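Local structure of HcgC (Methanococcus maripaludis S2, 5O4J) at residues 121-126 / 153-158; 133-138 / 146-151; 164-169 / 254-259. The protein catalyses the S-adenosylmethionine-dependent C-methylation of a pyridinol precursor, a step in the biosynthesis of the iron-guanylylpyridinol cofactor of [Fe]-hydrogenase. All coordinates share one frame; numbering follows the deposited sequence.

Contact 1 (121-126 / 153-158); sequences DLISKF and RLCVGA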
loop_
_atom_site.group_PDB
_atom_site.type_symbol
_atom_site.label_atom_id
_atom_site.label_comp_id
_atom_site.label_asym_id
_atom_site.label_seq_id
_atom_site.Cartn_x
_atom_site.Cartn_y
_atom_site.Cartn_z
ATOM N N ASP A 121 15.839 -35.123 -14.148
ATOM C CA ASP A 121 16.321 -36.487 -14.339
ATOM C C ASP A 121 15.246 -37.509 -13.970
ATOM O O ASP A 121 15.034 -38.488 -14.693
ATOM C CB ASP A 121 17.589 -36.697 -13.503
ATOM C CG ASP A 121 18.302 -37.997 -13.825
ATOM O OD1 ASP A 121 17.632 -39.024 -14.057
ATOM O OD2 ASP A 121 19.550 -37.988 -13.843
ATOM N N LEU A 122 14.573 -37.316 -12.825
ATOM C CA LEU A 122 13.527 -38.253 -12.424
ATOM C C LEU A 122 12.324 -38.187 -13.362
ATOM O O LEU A 122 11.761 -39.222 -13.739
ATOM C CB LEU A 122 13.100 -37.980 -10.982
ATOM C CG LEU A 122 11.938 -38.830 -10.453
ATOM C CD1 LEU A 122 12.272 -40.313 -10.503
ATOM C CD2 LEU A 122 11.591 -38.414 -9.028
ATOM N N ILE A 123 11.918 -36.981 -13.749
ATOM C CA ILE A 123 10.805 -36.839 -14.680
ATOM C C ILE A 123 11.119 -37.539 -15.997
ATOM O O ILE A 123 10.250 -38.179 -16.599
ATOM C CB ILE A 123 10.482 -35.350 -14.884
ATOM C CG1 ILE A 123 10.002 -34.751 -13.559
ATOM C CG2 ILE A 123 9.455 -35.171 -16.018
ATOM C CD1 ILE A 123 9.706 -33.280 -13.608
ATOM N N SER A 124 12.368 -37.438 -16.458
ATOM C CA SER A 124 12.760 -38.055 -17.721
ATOM C C SER A 124 12.608 -39.570 -17.707
ATOM O O SER A 124 12.678 -40.195 -18.774
ATOM C CB SER A 124 14.206 -37.688 -18.054
ATOM O OG SER A 124 15.111 -38.463 -17.288
ATOM N N LYS A 125 12.420 -40.181 -16.540
ATOM C CA LYS A 125 12.259 -41.625 -16.465
ATOM C C LYS A 125 10.859 -42.081 -16.851
ATOM O O LYS A 125 10.626 -43.290 -16.957
ATOM C CB LYS A 125 12.603 -42.113 -15.057
ATOM C CG LYS A 125 13.985 -41.671 -14.594
ATOM C CD LYS A 125 14.819 -42.835 -14.092
ATOM C CE LYS A 125 16.252 -42.408 -13.787
ATOM N NZ LYS A 125 17.039 -42.119 -15.023
ATOM N N PHE A 126 9.937 -41.150 -17.083
ATOM C CA PHE A 126 8.570 -41.467 -17.459
ATOM C C PHE A 126 8.338 -41.145 -18.930
ATOM O O PHE A 126 9.086 -40.388 -19.557
ATOM C CB PHE A 126 7.581 -40.696 -16.576
ATOM C CG PHE A 126 7.811 -40.911 -15.112
ATOM C CD1 PHE A 126 7.453 -42.111 -14.515
ATOM C CD2 PHE A 126 8.414 -39.934 -14.339
ATOM C CE1 PHE A 126 7.674 -42.323 -13.168
ATOM C CE2 PHE A 126 8.643 -40.143 -12.992
ATOM C CZ PHE A 126 8.273 -41.340 -12.406
ATOM N N ARG A 153 12.007 -29.151 -16.464
ATOM C CA ARG A 153 11.227 -30.316 -16.079
ATOM C C ARG A 153 10.241 -30.754 -17.156
ATOM O O ARG A 153 9.661 -31.839 -17.039
ATOM C CB ARG A 153 10.470 -30.012 -14.780
ATOM C CG ARG A 153 11.405 -29.695 -13.624
ATOM C CD ARG A 153 10.647 -29.512 -12.322
ATOM N NE ARG A 153 11.417 -28.741 -11.348
ATOM C CZ ARG A 153 11.062 -28.571 -10.077
ATOM N NH1 ARG A 153 9.946 -29.127 -9.612
ATOM N NH2 ARG A 153 11.829 -27.848 -9.270
ATOM N N LEU A 154 10.022 -29.936 -18.178
ATOM C CA LEU A 154 9.063 -30.252 -19.238
ATOM C C LEU A 154 9.747 -31.045 -20.348
ATOM O O LEU A 154 9.814 -30.628 -21.503
ATOM C CB LEU A 154 8.447 -28.973 -19.785
ATOM C CG LEU A 154 7.537 -28.211 -18.838
ATOM C CD1 LEU A 154 7.498 -26.757 -19.267
ATOM C CD2 LEU A 154 6.149 -28.841 -18.836
ATOM N N CYS A 155 10.245 -32.220 -19.982
ATOM C CA CYS A 155 11.122 -32.980 -20.866
ATOM C C CYS A 155 10.525 -34.287 -21.366
ATOM O O CYS A 155 11.192 -34.999 -22.123
ATOM C CB CYS A 155 12.455 -33.259 -20.162
ATOM S SG CYS A 155 12.305 -34.019 -18.546
ATOM N N VAL A 156 9.307 -34.640 -20.960
ATOM C CA VAL A 156 8.640 -35.849 -21.433
ATOM C C VAL A 156 7.166 -35.530 -21.642
ATOM O O VAL A 156 6.674 -34.473 -21.246
ATOM C CB VAL A 156 8.805 -37.033 -20.456
ATOM C CG1 VAL A 156 10.280 -37.410 -20.337
ATOM C CG2 VAL A 156 8.220 -36.702 -19.096
ATOM N N GLY A 157 6.458 -36.464 -22.273
ATOM C CA GLY A 157 5.033 -36.306 -22.489
ATOM C C GLY A 157 4.656 -35.837 -23.883
ATOM O O GLY A 157 5.281 -34.925 -24.434
ATOM N N ALA A 158 3.623 -36.450 -24.460
ATOM C CA ALA A 158 3.148 -36.036 -25.778
ATOM C C ALA A 158 2.466 -34.675 -25.713
ATOM O O ALA A 158 2.544 -33.879 -26.658
ATOM C CB ALA A 158 2.185 -37.082 -26.336
#

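Contact 2 (133-138 / 146-151); sequences VEDPKG and KIDNTD. With SAH (S-adenosyl-L-homocysteine), chain E.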
loop_
_atom_site.group_PDB
_atom_site.type_symbol
_atom_site.label_atom_id
_atom_site.label_comp_id
_atom_site.label_asym_id
_atom_site.label_seq_id
_atom_site.Cartn_x
_atom_site.Cartn_y
_atom_site.Cartn_z
ATOM N N VAL A 133 3.520 -29.628 -15.154
ATOM C CA VAL A 133 4.452 -29.146 -14.141
ATOM C C VAL A 133 3.896 -27.848 -13.579
ATOM O O VAL A 133 3.546 -26.939 -14.339
ATOM C CB VAL A 133 5.865 -28.923 -14.713
ATOM C CG1 VAL A 133 6.818 -28.329 -13.656
ATOM C CG2 VAL A 133 6.431 -30.217 -15.260
ATOM N N GLU A 134 3.789 -27.760 -12.254
ATOM C CA GLU A 134 3.344 -26.521 -11.651
ATOM C C GLU A 134 4.496 -25.530 -11.625
ATOM O O GLU A 134 5.590 -25.850 -11.151
ATOM C CB GLU A 134 2.801 -26.743 -10.238
ATOM C CG GLU A 134 2.247 -25.452 -9.644
ATOM C CD GLU A 134 1.502 -25.652 -8.347
ATOM O OE1 GLU A 134 1.660 -26.720 -7.723
ATOM O OE2 GLU A 134 0.759 -24.726 -7.967
ATOM N N ASP A 135 4.259 -24.342 -12.183
ATOM C CA ASP A 135 5.231 -23.251 -12.144
ATOM C C ASP A 135 5.102 -22.536 -10.800
ATOM O O ASP A 135 4.064 -21.913 -10.528
ATOM C CB ASP A 135 4.977 -22.301 -13.315
ATOM C CG ASP A 135 5.911 -21.103 -13.335
ATOM O OD1 ASP A 135 6.831 -21.013 -12.496
ATOM O OD2 ASP A 135 5.711 -20.237 -14.221
ATOM N N PRO A 136 6.120 -22.614 -9.929
ATOM C CA PRO A 136 6.019 -21.950 -8.619
ATOM C C PRO A 136 6.193 -20.444 -8.686
ATOM O O PRO A 136 5.864 -19.752 -7.714
ATOM C CB PRO A 136 7.159 -22.590 -7.818
ATOM C CG PRO A 136 8.190 -22.869 -8.841
ATOM C CD PRO A 136 7.425 -23.282 -10.090
ATOM N N LYS A 137 6.716 -19.914 -9.787
ATOM C CA LYS A 137 6.910 -18.478 -9.896
ATOM C C LYS A 137 5.570 -17.766 -9.889
ATOM O O LYS A 137 4.643 -18.161 -10.601
ATOM C CB LYS A 137 7.658 -18.140 -11.175
ATOM C CG LYS A 137 9.059 -18.719 -11.238
ATOM C CD LYS A 137 9.827 -18.180 -12.448
ATOM C CE LYS A 137 9.118 -18.466 -13.770
ATOM N NZ LYS A 137 8.921 -19.918 -14.015
ATOM N N GLY A 138 5.483 -16.711 -9.095
ATOM C CA GLY A 138 4.360 -15.801 -9.125
ATOM C C GLY A 138 4.721 -14.591 -9.958
ATOM O O GLY A 138 5.172 -14.736 -11.101
ATOM N N LYS A 146 15.748 -17.106 -10.402
ATOM C CA LYS A 146 17.062 -17.727 -10.588
ATOM C C LYS A 146 17.076 -19.183 -10.131
ATOM O O LYS A 146 17.811 -20.005 -10.691
ATOM C CB LYS A 146 18.119 -16.926 -9.823
ATOM C CG LYS A 146 19.554 -17.378 -10.043
ATOM C CD LYS A 146 20.515 -16.643 -9.113
ATOM C CE LYS A 146 21.531 -17.589 -8.477
ATOM N NZ LYS A 146 22.252 -18.424 -9.478
ATOM N N ILE A 147 16.297 -19.521 -9.103
ATOM C CA ILE A 147 16.307 -20.886 -8.578
ATOM C C ILE A 147 15.276 -21.768 -9.256
ATOM O O ILE A 147 15.340 -22.999 -9.112
ATOM C CB ILE A 147 16.085 -20.894 -7.053
ATOM C CG1 ILE A 147 16.481 -22.252 -6.470
ATOM C CG2 ILE A 147 14.634 -20.573 -6.695
ATOM C CD1 ILE A 147 16.966 -22.176 -5.047
ATOM N N ASP A 148 14.345 -21.184 -10.004
ATOM C CA ASP A 148 13.324 -21.955 -10.693
ATOM C C ASP A 148 13.914 -22.684 -11.895
ATOM O O ASP A 148 14.765 -22.143 -12.608
ATOM C CB ASP A 148 12.210 -21.027 -11.161
ATOM C CG ASP A 148 11.190 -21.731 -12.018
ATOM O OD1 ASP A 148 10.426 -22.559 -11.484
ATOM O OD2 ASP A 148 11.164 -21.462 -13.232
ATOM N N ASN A 149 13.456 -23.917 -12.127
ATOM C CA ASN A 149 13.860 -24.663 -13.324
ATOM C C ASN A 149 12.670 -25.395 -13.930
ATOM O O ASN A 149 12.805 -26.495 -14.476
ATOM C CB ASN A 149 14.985 -25.645 -13.007
ATOM C CG ASN A 149 14.536 -26.769 -12.099
ATOM O OD1 ASN A 149 13.500 -26.673 -11.452
ATOM N ND2 ASN A 149 15.324 -27.850 -12.052
ATOM N N THR A 150 11.492 -24.773 -13.862
ATOM C CA THR A 150 10.271 -25.370 -14.393
ATOM C C THR A 150 10.439 -25.842 -15.832
ATOM O O THR A 150 10.007 -26.943 -16.189
ATOM C CB THR A 150 9.126 -24.351 -14.301
ATOM O OG1 THR A 150 8.801 -24.121 -12.929
ATOM C CG2 THR A 150 7.868 -24.830 -15.046
ATOM N N ASP A 151 11.019 -24.996 -16.683
ATOM C CA ASP A 151 11.128 -25.329 -18.099
ATOM C C ASP A 151 11.961 -26.582 -18.320
ATOM O O ASP A 151 11.687 -27.354 -19.247
ATOM C CB ASP A 151 11.733 -24.154 -18.865
ATOM C CG ASP A 151 10.823 -22.939 -18.885
ATOM O OD1 ASP A 151 9.743 -23.007 -19.505
ATOM O OD2 ASP A 151 11.187 -21.914 -18.269
HETATM N N SAH E . 3.209 -25.921 -5.186
HETATM C CA SAH E . 2.602 -26.563 -3.981
HETATM C CB SAH E . 3.616 -26.564 -2.838
HETATM C CG SAH E . 4.663 -27.661 -3.019
HETATM S SD SAH E . 5.762 -27.767 -1.628
HETATM C C SAH E . 1.368 -25.840 -3.524
HETATM O O SAH E . 0.769 -26.258 -2.502
HETATM O OXT SAH E . 1.007 -24.849 -4.173
HETATM C "C5'" SAH E . 6.769 -29.149 -2.078
HETATM C "C4'" SAH E . 6.095 -30.493 -1.826
HETATM O "O4'" SAH E . 6.740 -31.482 -2.638
HETATM C "C3'" SAH E . 6.284 -30.951 -0.393
HETATM O "O3'" SAH E . 5.205 -31.803 0.026
HETATM C "C2'" SAH E . 7.594 -31.697 -0.482
HETATM O "O2'" SAH E . 7.822 -32.625 0.584
HETATM C "C1'" SAH E . 7.454 -32.404 -1.810
HETATM N N9 SAH E . 8.733 -32.682 -2.481
HETATM C C8 SAH E . 9.815 -31.873 -2.534
HETATM N N7 SAH E . 10.787 -32.461 -3.277
HETATM C C5 SAH E . 10.302 -33.640 -3.713
HETATM C C6 SAH E . 10.798 -34.750 -4.549
HETATM N N6 SAH E . 12.046 -34.702 -5.070
HETATM N N1 SAH E . 9.974 -35.795 -4.758
HETATM C C2 SAH E . 8.733 -35.850 -4.253
HETATM N N3 SAH E . 8.212 -34.882 -3.481
HETATM C C4 SAH E . 8.946 -33.779 -3.191
HETATM O O HOH W 1 8.541 -21.029 -16.592
#

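Contact 3 (164-169 / 254-259); sequences KTYRSS and DSFVKE. With LI (lithium ion), chain I; SO4 (sulfate ion), chain P.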
loop_
_atom_site.group_PDB
_atom_site.type_symbol
_atom_site.label_atom_id
_atom_site.label_comp_id
_atom_site.label_asym_id
_atom_site.label_seq_id
_atom_site.Cartn_x
_atom_site.Cartn_y
_atom_site.Cartn_z
ATOM N N LYS A 164 -0.186 -22.487 -13.789
ATOM C CA LYS A 164 0.148 -21.169 -13.275
ATOM C C LYS A 164 -0.995 -20.656 -12.410
ATOM O O LYS A 164 -2.169 -20.901 -12.706
ATOM C CB LYS A 164 0.427 -20.187 -14.418
ATOM C CG LYS A 164 1.545 -20.634 -15.373
ATOM C CD LYS A 164 1.671 -19.667 -16.554
ATOM C CE LYS A 164 2.842 -20.031 -17.468
ATOM N NZ LYS A 164 4.182 -19.922 -16.807
ATOM N N THR A 165 -0.653 -19.938 -11.345
ATOM C CA THR A 165 -1.664 -19.385 -10.456
ATOM C C THR A 165 -1.206 -18.017 -9.983
ATOM O O THR A 165 -0.135 -17.889 -9.376
ATOM C CB THR A 165 -1.935 -20.312 -9.264
ATOM O OG1 THR A 165 -2.197 -21.648 -9.721
ATOM C CG2 THR A 165 -3.143 -19.821 -8.493
ATOM N N TYR A 166 -2.035 -17.005 -10.240
ATOM C CA TYR A 166 -1.742 -15.629 -9.873
ATOM C C TYR A 166 -2.965 -15.010 -9.214
ATOM O O TYR A 166 -4.078 -15.545 -9.270
ATOM C CB TYR A 166 -1.362 -14.776 -11.087
ATOM C CG TYR A 166 -0.309 -15.386 -11.972
ATOM C CD1 TYR A 166 0.997 -15.533 -11.533
ATOM C CD2 TYR A 166 -0.619 -15.800 -13.264
ATOM C CE1 TYR A 166 1.965 -16.090 -12.356
ATOM C CE2 TYR A 166 0.342 -16.352 -14.089
ATOM C CZ TYR A 166 1.621 -16.497 -13.638
ATOM O OH TYR A 166 2.569 -17.048 -14.480
ATOM N N ARG A 167 -2.753 -13.847 -8.618
ATOM C CA ARG A 167 -3.846 -13.032 -8.109
ATOM C C ARG A 167 -4.070 -11.858 -9.061
ATOM O O ARG A 167 -3.144 -11.086 -9.345
ATOM C CB ARG A 167 -3.543 -12.543 -6.692
ATOM C CG ARG A 167 -3.333 -13.684 -5.703
ATOM C CD ARG A 167 -3.419 -13.201 -4.253
ATOM N NE ARG A 167 -2.336 -12.279 -3.947
ATOM C CZ ARG A 167 -2.449 -11.169 -3.227
ATOM N NH1 ARG A 167 -1.381 -10.421 -3.009
ATOM N NH2 ARG A 167 -3.615 -10.798 -2.730
ATOM N N SER A 168 -5.290 -11.734 -9.581
ATOM C CA SER A 168 -5.609 -10.609 -10.442
ATOM C C SER A 168 -5.433 -9.303 -9.677
ATOM O O SER A 168 -5.946 -9.147 -8.569
ATOM C CB SER A 168 -7.043 -10.739 -10.959
ATOM O OG SER A 168 -7.974 -10.514 -9.916
ATOM N N SER A 169 -4.671 -8.378 -10.257
ATOM C CA SER A 169 -4.417 -7.027 -9.758
ATOM C C SER A 169 -3.550 -6.949 -8.506
ATOM O O SER A 169 -3.346 -5.843 -7.999
ATOM C CB SER A 169 -5.716 -6.263 -9.469
ATOM O OG SER A 169 -6.419 -6.032 -10.672
ATOM N N ASP A 254 -6.535 -16.766 -9.792
ATOM C CA ASP A 254 -6.799 -17.268 -11.133
ATOM C C ASP A 254 -5.752 -18.329 -11.436
ATOM O O ASP A 254 -4.554 -18.029 -11.420
ATOM C CB ASP A 254 -6.727 -16.114 -12.130
ATOM C CG ASP A 254 -7.290 -16.462 -13.479
ATOM O OD1 ASP A 254 -7.988 -17.493 -13.592
ATOM O OD2 ASP A 254 -7.028 -15.688 -14.420
ATOM N N SER A 255 -6.196 -19.573 -11.647
ATOM C CA SER A 255 -5.318 -20.701 -11.941
ATOM C C SER A 255 -5.629 -21.256 -13.322
ATOM O O SER A 255 -6.797 -21.382 -13.703
ATOM C CB SER A 255 -5.474 -21.816 -10.906
ATOM O OG SER A 255 -4.444 -22.770 -11.062
ATOM N N PHE A 256 -4.588 -21.573 -14.084
ATOM C CA PHE A 256 -4.803 -22.098 -15.429
ATOM C C PHE A 256 -3.564 -22.853 -15.871
ATOM O O PHE A 256 -2.451 -22.564 -15.421
ATOM C CB PHE A 256 -5.142 -20.983 -16.427
ATOM C CG PHE A 256 -4.176 -19.830 -16.408
ATOM C CD1 PHE A 256 -4.348 -18.781 -15.507
ATOM C CD2 PHE A 256 -3.108 -19.788 -17.290
ATOM C CE1 PHE A 256 -3.459 -17.713 -15.489
ATOM C CE2 PHE A 256 -2.216 -18.730 -17.273
ATOM C CZ PHE A 256 -2.400 -17.689 -16.377
ATOM N N VAL A 257 -3.765 -23.834 -16.744
ATOM C CA VAL A 257 -2.658 -24.558 -17.346
ATOM C C VAL A 257 -2.409 -23.974 -18.726
ATOM O O VAL A 257 -3.310 -23.940 -19.577
ATOM C CB VAL A 257 -2.921 -26.068 -17.426
ATOM C CG1 VAL A 257 -1.662 -26.762 -17.980
ATOM C CG2 VAL A 257 -3.288 -26.628 -16.061
ATOM N N LYS A 258 -1.190 -23.510 -18.943
ATOM C CA LYS A 258 -0.767 -23.038 -20.252
ATOM C C LYS A 258 -0.107 -24.196 -20.986
ATOM O O LYS A 258 0.869 -24.777 -20.499
ATOM C CB LYS A 258 0.192 -21.860 -20.134
ATOM C CG LYS A 258 0.595 -21.294 -21.489
ATOM C CD LYS A 258 1.646 -20.224 -21.374
ATOM C CE LYS A 258 2.121 -19.825 -22.763
ATOM N NZ LYS A 258 3.241 -18.851 -22.715
ATOM N N GLU A 259 -0.621 -24.522 -22.161
ATOM C CA GLU A 259 -0.007 -25.586 -22.932
ATOM C C GLU A 259 1.380 -25.158 -23.372
ATOM O O GLU A 259 1.595 -24.024 -23.809
ATOM C CB GLU A 259 -0.860 -25.954 -24.142
ATOM C CG GLU A 259 -0.300 -27.166 -24.883
ATOM C CD GLU A 259 -1.318 -27.841 -25.783
ATOM O OE1 GLU A 259 -0.897 -28.537 -26.729
ATOM O OE2 GLU A 259 -2.534 -27.683 -25.540
HETATM LI LI LI I . -7.341 -7.390 -12.616
HETATM S S SO4 P . 5.665 -18.202 -20.187
HETATM O O1 SO4 P . 4.748 -19.330 -20.446
HETATM O O2 SO4 P . 6.789 -18.271 -21.142
HETATM O O3 SO4 P . 4.929 -16.930 -20.367
HETATM O O4 SO4 P . 6.188 -18.292 -18.805
HETATM O O HOH W 2 -8.683 -9.057 -13.610
#

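Contact 1 (121-126 / 153-158)
I123, on helix 120-123, packs its branched side chain against the irregular run 153-158, which leads into strand 159-167 of the Rossmann-like domain. The contact is made by van der Waals packing, of methyls on one another and on carbonyl oxygens. CD1 of I123 lies 3.6 Å from CB of R153 and also brushes the CG and CD methylenes of that arginine, while CG2 of I123 faces the carbonyl O of R153 at 3.5 Å. The same CG2 methyl meets CG2 of V156 at 3.7 Å and has SG of C155 near it, so one residue spans three partners. V156 answers from the other segment with both methyls: CG2 approaches O of I123, and CG1 fits against CA of S124. CG1 of V156 also lies 3.3 Å from O of F126. This division follows from chi1 of -63°, which sets CG1 of V156 anti to its carbonyl carbon.

A second shell fixes the shapes that meet. The backbone turns from I123 to F126 as a type I beta turn, closed by F126 N to I123 O, and this turn brings the two carbonyls around V156. L131 of strand 130-134 touches both I123 and V156, which places the pair against that strand of the central sheet. The polar end of R153 leads away from I123: its guanidinium makes a salt bridge with D111 and hydrogen bonds to the O of G114, and NE donates to N149. OG of S124 donates 2.6 Å back to the carbonyl O of D121, tilted 30° from that carbonyl plane.

Contact 2 (133-138 / 146-151)
K137 reaches across to D148 with nearly the whole of its side chain. CB is directed toward 146-151. Next along the chain, CG of K137 lies 3.8 Å from CG of D148. CD and CE then run past OD2 of D148, with CD of K137 at 3.6 Å from it. Bends at chi3 (-58°) and chi4 (-60°) curl the tip back, and NZ ends between two carboxylates, 2.8 Å from OD2 of D148 and 2.8 Å from OD1 of D135. Both oxygens are met from above their carboxylate planes. A water accepts a further bond from NZ and links it to D151. OD1 of D135 takes a second donor, the backbone N of K137, from the opposite face, which closes an Asx turn. The lysine charge probably offsets the repulsion between D135 and D148, whose OD1 atoms stand 4.0 Å apart. D148 is held in turn by T150, whose OG1 donates 2.7 Å to the syn lone pair of D148 OD1. CD of P136 packs against this hydroxyl, and CG2 of T150 meets CG1 of V133.

E134 points the other way, into the S-adenosyl-L-homocysteine pocket: OE1 accepts a weak bond from the ligand amine, and OE2 is paired with K29. The network thus joins the chain that continues from strand 130-134 to the residues leaving helix 142-147, within the beta-alpha-beta unit completed by strand 159-167.

Contact 3 (164-169 / 254-259)
Backbone hydrogen bonds join K164 to F256 and Y166 to D254, the two hydrogen-bonded pairs of an antiparallel arrangement. K164 N donates to F256 O over 2.8 Å with an N-H...O angle of 174°, and F256 N returns the bond to K164 O. Y166 and D254 exchange a similar pair. Between them T165 faces S255 as a non-hydrogen-bonded pair, CA to CA 4.2 Å, where CA-H groups point at carbonyls: CA of S255 lies 3.2 Å from O of K164, and CA of T165 approaches O of D254.

Among side-chain polar bonds, OG of S255 donates to OG1 of T165 at 2.8 Å. The threonine and serine lie on the face of the sheet toward helix 18-37, where K29 touches both.

On the other face the contacts are aromatic and aliphatic. CZ of F256 comes to the edge of the Y166 ring, 3.8 Å from CE2. With chi1 at 51°, the phenyl of F256 sits between its own backbone N and carbonyl carbon, which brings CE2 near CD of K164, with O of K164 over one ring face.

Charged ends gather around a sulfate, probably from the crystallisation liquor. NZ of K258 donates to O1 at 2.8 Å and NZ of K164, which has D135 as a second partner, to O4 at 3.3 Å; K164 and K258 of a neighbouring subunit also bond to it. H140 of that subunit hydrogen-bonds to D254 through NE2, and its ring meets that of Y166 with the planes inclined at about 35°. Past the strand, OG of S169 binds a lithium ion at 2.5 Å, together with a water.

Strand 253-259 is thus an antiparallel outermost strand, within this chain, added beside 159-167 to the otherwise parallel sheet of a Rossmann-like methyltransferase domain.

Contact 2 begins on strand 130-134 and contact 1 packs against that strand; their centres are 15 Å apart, and they meet where CD2 of L154 packs 3.8 Å from CG2 of V133. Contact 3 continues across the same sheet on the neighbouring strand 159-167, its centre 13 Å from that of contact 2. The two are tied by a salt bridge of 3.0 Å from D135 OD2 to K164 NZ, while K137 and G138 carbonyls pack on CE1 of Y166. Contacts 1 and 3 do not touch. Of the three, contact 2 is the one that touches S-adenosyl-L-homocysteine, through E134, and the bound iminopropanoic acid compound (PJL), through P136; the R153 side chain of contact 1 stays about 7 Å from each.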